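Local atomic coordinates of hypothetical methylmalonyl-CoA decarboxylase alpha subunit (Sulfolobus tokodaii, PDB entry 1X0U), a protein that is a putative carboxyl transferase subunit with a crotonase-like fold, probably working as part of a larger biotin-dependent enzyme complex. Residues A[231-236]-A[305-310]; A[290-295]-A[331-336]; A[313-318]-A[343-348]; A[389-394]-A[413-418]. One frame throughout, in Å; residues are numbered along the deposited sequence.

Contact 1. Residues A[231-236]-A[305-310]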
# COMPACT_ATOMS: atom_id res chain seq x y z
N VAL A 231 34.59 -17.21 6.56
CA VAL A 231 33.48 -17.34 7.49
C VAL A 231 33.49 -16.27 8.57
O VAL A 231 32.44 -15.79 8.99
CB VAL A 231 33.48 -18.73 8.17
CG1 VAL A 231 32.43 -18.79 9.25
CG2 VAL A 231 33.22 -19.81 7.13
N VAL A 232 34.68 -15.90 9.02
CA VAL A 232 34.83 -14.90 10.06
C VAL A 232 35.13 -13.55 9.42
O VAL A 232 35.90 -13.47 8.47
CB VAL A 232 35.97 -15.29 11.01
CG1 VAL A 232 36.43 -14.08 11.84
CG2 VAL A 232 35.49 -16.40 11.93
N HIS A 233 34.51 -12.49 9.95
CA HIS A 233 34.69 -11.14 9.42
C HIS A 233 35.74 -10.34 10.18
O HIS A 233 36.41 -9.49 9.61
CB HIS A 233 33.35 -10.39 9.42
CG HIS A 233 32.29 -11.07 8.62
ND1 HIS A 233 31.46 -12.03 9.16
CD2 HIS A 233 31.98 -11.00 7.31
CE1 HIS A 233 30.70 -12.53 8.21
NE2 HIS A 233 30.99 -11.92 7.08
N PHE A 234 35.86 -10.61 11.48
CA PHE A 234 36.86 -9.93 12.31
C PHE A 234 37.51 -10.95 13.23
O PHE A 234 36.80 -11.71 13.91
CB PHE A 234 36.24 -8.86 13.20
CG PHE A 234 35.48 -7.81 12.47
CD1 PHE A 234 34.10 -7.88 12.37
CD2 PHE A 234 36.15 -6.73 11.91
CE1 PHE A 234 33.38 -6.88 11.74
CE2 PHE A 234 35.44 -5.73 11.27
CZ PHE A 234 34.05 -5.80 11.18
N MET A 235 38.84 -10.95 13.24
CA MET A 235 39.58 -11.84 14.12
C MET A 235 40.24 -10.97 15.17
O MET A 235 40.87 -9.97 14.84
CB MET A 235 40.63 -12.63 13.35
CG MET A 235 41.48 -13.50 14.25
SD MET A 235 42.42 -14.70 13.30
CE MET A 235 43.62 -13.62 12.49
N VAL A 236 40.11 -11.36 16.43
CA VAL A 236 40.69 -10.58 17.52
C VAL A 236 41.44 -11.45 18.53
O VAL A 236 41.29 -12.67 18.56
CB VAL A 236 39.57 -9.78 18.22
CG1 VAL A 236 38.58 -10.72 18.87
CG2 VAL A 236 40.16 -8.86 19.22
N LEU A 305 37.19 1.02 9.89
CA LEU A 305 36.92 -0.27 10.53
C LEU A 305 36.85 -1.24 9.36
O LEU A 305 35.85 -1.30 8.63
CB LEU A 305 35.58 -0.23 11.29
CG LEU A 305 35.29 -1.42 12.23
CD1 LEU A 305 33.93 -1.29 12.87
CD2 LEU A 305 35.36 -2.70 11.46
N GLU A 306 37.92 -2.00 9.18
CA GLU A 306 38.00 -2.92 8.05
C GLU A 306 37.37 -4.28 8.26
O GLU A 306 37.72 -5.02 9.18
CB GLU A 306 39.45 -3.08 7.60
CG GLU A 306 39.57 -3.78 6.26
CD GLU A 306 40.94 -3.62 5.65
OE1 GLU A 306 41.66 -2.70 6.05
OE2 GLU A 306 41.29 -4.41 4.77
N VAL A 307 36.43 -4.61 7.37
CA VAL A 307 35.72 -5.88 7.39
C VAL A 307 36.51 -6.90 6.56
O VAL A 307 37.04 -6.57 5.50
CB VAL A 307 34.30 -5.71 6.77
CG1 VAL A 307 33.55 -7.04 6.75
CG2 VAL A 307 33.52 -4.70 7.57
N HIS A 308 36.58 -8.14 7.05
CA HIS A 308 37.31 -9.20 6.34
C HIS A 308 38.75 -8.79 6.04
O HIS A 308 39.31 -9.14 5.00
CB HIS A 308 36.60 -9.53 5.03
CG HIS A 308 35.63 -10.67 5.12
ND1 HIS A 308 34.48 -10.72 4.37
CD2 HIS A 308 35.68 -11.82 5.83
CE1 HIS A 308 33.86 -11.87 4.60
NE2 HIS A 308 34.57 -12.55 5.48
N LYS A 309 39.36 -8.04 6.96
CA LYS A 309 40.72 -7.56 6.78
C LYS A 309 41.72 -8.61 6.30
O LYS A 309 42.48 -8.38 5.37
CB LYS A 309 41.23 -6.91 8.07
CG LYS A 309 42.52 -6.13 7.90
CD LYS A 309 42.90 -5.39 9.18
CE LYS A 309 44.23 -4.65 9.02
NZ LYS A 309 44.56 -3.83 10.22
N HIS A 310 41.69 -9.79 6.92
CA HIS A 310 42.62 -10.85 6.58
C HIS A 310 42.20 -11.86 5.52
O HIS A 310 42.94 -12.79 5.22
CB HIS A 310 43.02 -11.58 7.87
CG HIS A 310 43.51 -10.66 8.94
ND1 HIS A 310 42.93 -10.60 10.19
CD2 HIS A 310 44.47 -9.71 8.92
CE1 HIS A 310 43.51 -9.64 10.89
NE2 HIS A 310 44.45 -9.08 10.14
O HOH W 1 38.52 -7.58 9.75
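H233 and H308 meet ring to ring, their planes 37° apart. The ring centroids are 4.5 Å apart. CD2 of H233 lies over one face of the H308 ring, near its rim, 3.4 Å from CE1 of H308. The carbonyl O of V232 sits at the edge of the same H308 ring, 3.1 Å from CD2. Both rings are fixed by bonds to other parts of the chain: H308 NE2 to the carbonyl of G230, H233 ND1 to the backbone of I188. The backbones are joined by a single direct bond, from H308 N to H233 O, 2.9 Å long.

Strand 234-236 is an outer strand of one seven-stranded mixed sheet within the chain, and strand 305-307 an outer strand of another. The contact thus joins the two crotonase-like halves of the carboxyl transferase fold. Axes of the two strands make an angle of 114°, so they do not pair as neighbours.

A water bridges the two segments. It donates to H233 O and to E306 O and accepts from K309 N. F234 leans across with CG anti to its carbonyl carbon (chi1 -57°). This sets CZ against CG2 of V307 at 3.8 Å, the two side chains crossing at a slant. Farther out, the methyl CE of M235 reaches ND1 of H310 at 3.9 Å.

Contact 2. Residues A[290-295]-A[331-336]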
# COMPACT_ATOMS: atom_id res chain seq x y z
N ASN A 290 50.02 1.75 -1.62
CA ASN A 290 49.11 1.51 -0.51
C ASN A 290 47.74 2.18 -0.67
O ASN A 290 47.59 3.37 -0.37
CB ASN A 290 49.76 1.99 0.80
CG ASN A 290 49.00 1.56 2.02
OD1 ASN A 290 48.10 0.72 1.94
ND2 ASN A 290 49.35 2.12 3.17
N MET A 291 46.76 1.41 -1.13
CA MET A 291 45.40 1.93 -1.32
C MET A 291 44.79 2.38 0.01
O MET A 291 43.97 3.31 0.05
CB MET A 291 44.50 0.87 -1.98
CG MET A 291 43.02 1.27 -2.14
SD MET A 291 42.70 2.70 -3.23
CE MET A 291 42.05 3.86 -2.08
N ARG A 292 45.19 1.73 1.09
CA ARG A 292 44.67 2.08 2.40
C ARG A 292 45.09 3.49 2.79
O ARG A 292 44.42 4.15 3.57
CB ARG A 292 45.17 1.11 3.48
CG ARG A 292 44.68 -0.31 3.34
CD ARG A 292 44.91 -1.10 4.63
NE ARG A 292 44.33 -2.44 4.55
CZ ARG A 292 44.85 -3.42 3.82
NH1 ARG A 292 45.96 -3.22 3.12
NH2 ARG A 292 44.23 -4.60 3.77
N GLU A 293 46.21 3.94 2.24
CA GLU A 293 46.69 5.27 2.57
C GLU A 293 45.78 6.30 1.95
O GLU A 293 45.58 7.38 2.50
CB GLU A 293 48.14 5.46 2.08
CG GLU A 293 48.70 6.82 2.45
CD GLU A 293 48.61 7.09 3.94
OE1 GLU A 293 48.39 8.26 4.31
OE2 GLU A 293 48.77 6.14 4.74
N ILE A 294 45.22 5.97 0.80
CA ILE A 294 44.30 6.87 0.14
C ILE A 294 43.01 6.96 0.94
O ILE A 294 42.45 8.05 1.11
CB ILE A 294 44.00 6.41 -1.30
CG1 ILE A 294 45.29 6.42 -2.13
CG2 ILE A 294 42.96 7.33 -1.93
CD1 ILE A 294 45.11 6.00 -3.58
N ILE A 295 42.53 5.83 1.47
CA ILE A 295 41.30 5.88 2.25
C ILE A 295 41.52 6.71 3.52
O ILE A 295 40.72 7.60 3.81
CB ILE A 295 40.74 4.46 2.65
CG1 ILE A 295 41.68 3.78 3.64
CG2 ILE A 295 40.58 3.57 1.42
CD1 ILE A 295 41.24 2.36 4.00
N ALA A 331 37.36 -0.86 -2.21
CA ALA A 331 38.52 -0.38 -2.93
C ALA A 331 39.50 -1.49 -3.29
O ALA A 331 39.89 -2.26 -2.42
CB ALA A 331 39.22 0.69 -2.10
N ASN A 332 39.89 -1.56 -4.56
CA ASN A 332 40.82 -2.58 -5.01
C ASN A 332 42.18 -2.37 -4.36
O ASN A 332 42.62 -1.24 -4.17
CB ASN A 332 40.94 -2.54 -6.53
CG ASN A 332 39.60 -2.65 -7.22
OD1 ASN A 332 38.91 -3.67 -7.12
ND2 ASN A 332 39.20 -1.58 -7.89
N ASN A 333 42.84 -3.47 -4.01
CA ASN A 333 44.14 -3.40 -3.35
C ASN A 333 45.22 -3.85 -4.31
O ASN A 333 45.29 -5.03 -4.67
CB ASN A 333 44.14 -4.30 -2.10
CG ASN A 333 45.42 -4.18 -1.29
OD1 ASN A 333 45.61 -4.89 -0.29
ND2 ASN A 333 46.31 -3.30 -1.71
N PRO A 334 46.06 -2.91 -4.76
CA PRO A 334 47.16 -3.18 -5.70
C PRO A 334 48.20 -4.15 -5.13
O PRO A 334 48.82 -4.92 -5.86
CB PRO A 334 47.76 -1.79 -5.94
CG PRO A 334 46.64 -0.84 -5.63
CD PRO A 334 46.00 -1.48 -4.42
N GLU A 335 48.37 -4.10 -3.82
CA GLU A 335 49.33 -4.93 -3.12
C GLU A 335 49.04 -6.44 -3.10
O GLU A 335 49.91 -7.22 -2.74
CB GLU A 335 49.49 -4.41 -1.69
CG GLU A 335 50.10 -3.03 -1.64
CD GLU A 335 50.06 -2.41 -0.26
OE1 GLU A 335 50.78 -1.42 -0.05
OE2 GLU A 335 49.30 -2.91 0.61
N GLU A 336 47.84 -6.85 -3.49
CA GLU A 336 47.50 -8.28 -3.51
C GLU A 336 46.86 -8.60 -4.86
O GLU A 336 45.87 -7.99 -5.22
CB GLU A 336 46.54 -8.62 -2.36
CG GLU A 336 46.17 -10.09 -2.24
CD GLU A 336 47.36 -11.01 -2.01
OE1 GLU A 336 48.38 -10.55 -1.43
OE2 GLU A 336 47.29 -12.20 -2.41
O HOH W 2 46.75 -1.16 -0.07
O HOH W 3 48.29 -1.79 3.09
O HOH W 4 47.78 -4.86 1.62
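This is a helix-to-sheet contact with a watered rim, in the second crotonase-like half of the fold. The first turn of helix 291-298 packs against the end of strand 325-332 and the type I turn N333-E336 that follows it. M291 supplies the apolar part. Its CG is anti to the backbone N (chi1 176°), which places CG 3.8 Å from CB of A331. The chain then bends at chi2. CB of M291 lies 3.7 Å from CD of P334. L366 of strand 363-369 and I316 of strand 315-322 also touch M291. N290 is the N-cap of the helix. Its OD1 accepts a weak bond from R292 N.

No direct hydrogen bond crosses between the segments. R292 and E335 are oppositely charged but stop short of a salt bridge, with NH1 4.2 Å from OE2. NE of R292 is instead committed to a salt bridge with E306. Waters bridge the two side chains instead. One lies between N290 OD1, R292 NH1 and E335 OE2. Another lies in the plane of the guanidinium group, at its edge, where it accepts from R292 NH1 at 2.9 Å and lies 2.7 Å from E335 OE2.

Contact 3. Residues A[313-318]-A[343-348]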
# COMPACT_ATOMS: atom_id res chain seq x y z
N GLN A 313 42.67 -10.05 0.59
CA GLN A 313 43.18 -8.68 0.71
C GLN A 313 43.17 -8.10 -0.69
O GLN A 313 43.51 -6.95 -0.93
CB GLN A 313 44.59 -8.72 1.31
CG GLN A 313 44.62 -9.50 2.61
CD GLN A 313 45.84 -9.20 3.46
OE1 GLN A 313 46.98 -9.54 3.08
NE2 GLN A 313 45.62 -8.56 4.60
N ASN A 314 42.75 -8.97 -1.60
CA ASN A 314 42.54 -8.76 -3.02
C ASN A 314 41.76 -7.43 -3.17
O ASN A 314 42.04 -6.64 -4.08
CB ASN A 314 41.74 -10.01 -3.48
CG ASN A 314 41.36 -9.98 -4.92
OD1 ASN A 314 40.78 -9.02 -5.41
ND2 ASN A 314 41.65 -11.06 -5.62
N ILE A 315 40.79 -7.19 -2.29
CA ILE A 315 40.02 -5.94 -2.30
C ILE A 315 39.79 -5.52 -0.86
O ILE A 315 39.83 -6.34 0.05
CB ILE A 315 38.63 -6.04 -3.02
CG1 ILE A 315 37.56 -6.60 -2.09
CG2 ILE A 315 38.76 -6.91 -4.25
CD1 ILE A 315 37.71 -8.06 -1.77
N ILE A 316 39.55 -4.23 -0.65
CA ILE A 316 39.33 -3.71 0.69
C ILE A 316 37.92 -3.17 0.87
O ILE A 316 37.38 -2.49 -0.01
CB ILE A 316 40.29 -2.57 1.00
CG1 ILE A 316 41.74 -3.04 0.80
CG2 ILE A 316 40.07 -2.09 2.42
CD1 ILE A 316 42.71 -1.90 0.44
N VAL A 317 37.32 -3.49 2.01
CA VAL A 317 35.97 -3.02 2.31
C VAL A 317 35.90 -2.71 3.79
O VAL A 317 36.50 -3.40 4.61
CB VAL A 317 34.87 -4.08 1.97
CG1 VAL A 317 34.88 -4.37 0.46
CG2 VAL A 317 35.08 -5.37 2.78
N GLY A 318 35.17 -1.66 4.13
CA GLY A 318 35.04 -1.29 5.52
C GLY A 318 34.19 -0.06 5.71
O GLY A 318 33.67 0.52 4.74
N ILE A 343 37.52 -14.80 -6.83
CA ILE A 343 36.32 -15.46 -6.29
C ILE A 343 36.05 -15.03 -4.84
O ILE A 343 34.94 -14.61 -4.50
CB ILE A 343 36.47 -16.99 -6.29
CG1 ILE A 343 36.31 -17.53 -7.71
CG2 ILE A 343 35.42 -17.62 -5.40
CD1 ILE A 343 36.48 -19.04 -7.81
N ASP A 344 37.07 -15.16 -4.00
CA ASP A 344 36.94 -14.79 -2.59
C ASP A 344 36.60 -13.32 -2.44
O ASP A 344 35.74 -12.95 -1.65
CB ASP A 344 38.26 -15.08 -1.85
CG ASP A 344 38.52 -16.57 -1.67
OD1 ASP A 344 39.60 -16.93 -1.17
OD2 ASP A 344 37.64 -17.38 -2.02
N ALA A 345 37.29 -12.48 -3.21
CA ALA A 345 37.10 -11.04 -3.16
C ALA A 345 35.72 -10.65 -3.65
O ALA A 345 35.06 -9.78 -3.08
CB ALA A 345 38.18 -10.35 -3.98
N ALA A 346 35.27 -11.30 -4.72
CA ALA A 346 33.94 -11.03 -5.24
C ALA A 346 32.92 -11.32 -4.13
O ALA A 346 31.97 -10.56 -3.93
CB ALA A 346 33.67 -11.89 -6.47
N ASP A 347 33.13 -12.42 -3.40
CA ASP A 347 32.22 -12.78 -2.31
C ASP A 347 32.27 -11.75 -1.19
O ASP A 347 31.24 -11.30 -0.69
CB ASP A 347 32.57 -14.16 -1.73
CG ASP A 347 32.14 -15.29 -2.63
OD1 ASP A 347 31.25 -15.07 -3.46
OD2 ASP A 347 32.69 -16.40 -2.50
N LYS A 348 33.48 -11.40 -0.79
CA LYS A 348 33.68 -10.42 0.26
C LYS A 348 32.98 -9.10 -0.11
O LYS A 348 32.16 -8.58 0.64
CB LYS A 348 35.19 -10.24 0.44
CG LYS A 348 35.64 -9.01 1.21
CD LYS A 348 37.16 -9.12 1.39
CE LYS A 348 37.80 -7.86 1.91
NZ LYS A 348 39.26 -8.14 2.18
O HOH W 5 39.04 -5.70 3.74
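Strand 315-318 and helix 343-348 run almost the same way, their axes at 18° and 8.9 Å apart. The backbones come nearest at N314 and A345, with CA atoms 5.9 Å apart. I315 and V317 point toward the helix, and A345 and K348 point back at the strand. The packing is tight at A345. CD1 of I315 presses on its methyl CB at 3.2 Å, closer than carbons usually sit. CG1 of I315 lies between the backbone N and the carbonyl carbon (chi1 84°), a crowded position; with chi2 it brings CD1 onto A345.

K348 is fully extended and runs beside CD1 of I315. V317 and K348 run alongside each other with opposite directions, CG2 of V317 3.8 Å from CE of K348. The ammonium NZ donates to the carbonyl O of I315 at 2.8 Å, nearly in line with C=O (166°). A water accepts from NZ at 2.9 Å. The carbonyls of H308, W311 and A312 are also within hydrogen-bonding reach, so three N-H groups are shared among five acceptors. This oxygen cage would probably stabilise the protonated form. The lysine also fixes the loop between strands 305-307 and 315-322. Helix 343-358 links the parallel strands 325-332 and 363-369 in a beta-alpha-beta crossover. It runs with strand 315-322 because that strand is antiparallel to 325-332.

Contact 4. Residues A[389-394]-A[413-418]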
# COMPACT_ATOMS: atom_id res chain seq x y z
N LYS A 389 28.23 -11.78 -8.59
CA LYS A 389 27.61 -11.32 -7.35
C LYS A 389 27.82 -9.83 -7.10
O LYS A 389 26.94 -9.16 -6.58
CB LYS A 389 28.14 -12.14 -6.16
CG LYS A 389 27.73 -13.61 -6.16
CD LYS A 389 28.38 -14.38 -5.01
CE LYS A 389 27.98 -15.87 -5.03
NZ LYS A 389 28.77 -16.68 -4.05
N MET A 390 28.99 -9.31 -7.45
CA MET A 390 29.26 -7.89 -7.26
C MET A 390 28.37 -7.07 -8.18
O MET A 390 27.84 -6.03 -7.77
CB MET A 390 30.73 -7.58 -7.56
CG MET A 390 31.70 -8.06 -6.48
SD MET A 390 33.43 -7.63 -6.81
CE MET A 390 33.38 -5.88 -6.53
N LEU A 391 28.20 -7.53 -9.41
CA LEU A 391 27.38 -6.85 -10.41
C LEU A 391 25.94 -6.76 -9.90
O LEU A 391 25.31 -5.70 -9.97
CB LEU A 391 27.43 -7.60 -11.73
CG LEU A 391 28.82 -7.78 -12.36
CD1 LEU A 391 28.74 -8.68 -13.57
CD2 LEU A 391 29.38 -6.42 -12.76
N TYR A 392 25.44 -7.88 -9.39
CA TYR A 392 24.09 -7.97 -8.87
C TYR A 392 23.96 -7.05 -7.67
O TYR A 392 23.06 -6.22 -7.60
CB TYR A 392 23.79 -9.42 -8.45
CG TYR A 392 22.37 -9.66 -7.98
CD1 TYR A 392 21.88 -9.09 -6.80
CD2 TYR A 392 21.49 -10.43 -8.75
CE1 TYR A 392 20.55 -9.28 -6.39
CE2 TYR A 392 20.17 -10.62 -8.35
CZ TYR A 392 19.70 -10.04 -7.18
OH TYR A 392 18.39 -10.22 -6.81
N ALA A 393 24.87 -7.19 -6.72
CA ALA A 393 24.83 -6.39 -5.51
C ALA A 393 24.79 -4.87 -5.75
O ALA A 393 24.03 -4.16 -5.10
CB ALA A 393 25.99 -6.77 -4.62
N PHE A 394 25.63 -4.36 -6.66
CA PHE A 394 25.61 -2.92 -6.94
C PHE A 394 24.34 -2.54 -7.70
O PHE A 394 23.68 -1.56 -7.37
CB PHE A 394 26.84 -2.50 -7.77
CG PHE A 394 28.01 -2.05 -6.94
CD1 PHE A 394 29.26 -2.62 -7.12
CD2 PHE A 394 27.86 -1.04 -6.00
CE1 PHE A 394 30.35 -2.18 -6.38
CE2 PHE A 394 28.94 -0.60 -5.25
CZ PHE A 394 30.19 -1.17 -5.44
N ALA A 413 35.87 -6.06 -14.56
CA ALA A 413 36.18 -5.56 -13.23
C ALA A 413 35.86 -4.07 -13.15
O ALA A 413 35.55 -3.53 -12.09
CB ALA A 413 37.64 -5.83 -12.89
N HIS A 414 35.91 -3.40 -14.30
CA HIS A 414 35.59 -1.97 -14.36
C HIS A 414 34.11 -1.84 -14.04
O HIS A 414 33.69 -1.01 -13.23
CB HIS A 414 35.87 -1.43 -15.77
CG HIS A 414 35.28 -0.08 -16.03
ND1 HIS A 414 34.28 0.13 -16.96
CD2 HIS A 414 35.56 1.14 -15.51
CE1 HIS A 414 33.97 1.42 -17.00
NE2 HIS A 414 34.73 2.05 -16.13
N ILE A 415 33.33 -2.67 -14.71
CA ILE A 415 31.88 -2.70 -14.55
C ILE A 415 31.51 -3.12 -13.14
O ILE A 415 30.62 -2.56 -12.53
CB ILE A 415 31.24 -3.70 -15.55
CG1 ILE A 415 31.70 -3.35 -16.97
CG2 ILE A 415 29.70 -3.64 -15.46
CD1 ILE A 415 31.35 -4.40 -17.99
N ALA A 416 32.23 -4.12 -12.63
CA ALA A 416 31.96 -4.65 -11.29
C ALA A 416 32.27 -3.69 -10.15
O ALA A 416 31.90 -3.94 -9.01
CB ALA A 416 32.71 -5.97 -11.09
N MET A 417 32.95 -2.59 -10.44
CA MET A 417 33.26 -1.65 -9.37
C MET A 417 32.20 -0.57 -9.26
O MET A 417 32.28 0.30 -8.40
CB MET A 417 34.65 -1.04 -9.56
CG MET A 417 35.81 -2.00 -9.26
SD MET A 417 35.67 -2.75 -7.62
CE MET A 417 36.11 -1.36 -6.55
N SER A 418 31.20 -0.65 -10.15
CA SER A 418 30.05 0.27 -10.23
C SER A 418 30.19 1.40 -11.24
O SER A 418 30.91 2.38 -11.00
CB SER A 418 29.71 0.88 -8.86
OG SER A 418 28.61 1.78 -8.99
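A416 lies at the close-packed centre of this contact between helix 383-396 and the end of helix 411-416. Three side chains of the first helix gather on it. CD2 of L391 rests against CA of A416 at 3.5 Å, tighter than carbons usually pack, and also meets CG2 of I415 at 3.9 Å. The methyl CE of M390 lies 3.5 Å from the carbonyl O of A416. The same oxygen lies at the edge of the F394 ring, near its plane, 3.5 Å from CD1.

The F394 ring receives S418 on one face. CB of S418 stands 3.7 Å above the ring centre, only 3° off the normal, in a CH-pi contact. OG lies higher over the same face, on the CD2 side.

Packing is looser at M417. Its CB points away from the first helix, and its bent chain brings only SD within 4.0 Å of CE of M390. The two methionine side chains lie side by side and point the same way. There is no solvent side: all seven touching residues are buried. On the flank of L391 and I415 a second subunit closes the contact, with its Y180 on L391 and its Y150 on I415.

No hydrogen bond crosses the two segments. The M417 carbonyl accepts a hydrogen bond from S365 OG, and the S418 carbonyl one from T403 OG1. The helices are therefore held to each other by shape and apolar packing, while polar bonds tie the turn after helix 411-416 to the sheet strands.

How the contacts relate
Contact 1 joins the two sheets of the chain; contacts 2, 3 and 4 lie in the second half. Contacts 1, 2 and 3 all reach the second sheet, where strands 305-307, 315-322 and 325-332 are neighbours. Contact 2 crosses contacts 1 and 3 along the chain, while contact 4 comes last. Shared polar bonds connect contact 1 with contacts 2 and 3. D347 of contact 3 forms a salt bridge with K389 of contact 4. Centres of contacts 1 and 3 are about 11 Å apart, those of 1 and 4 about 22 Å. Contact 4 has the most residues near the second subunit, five; contact 1 has one.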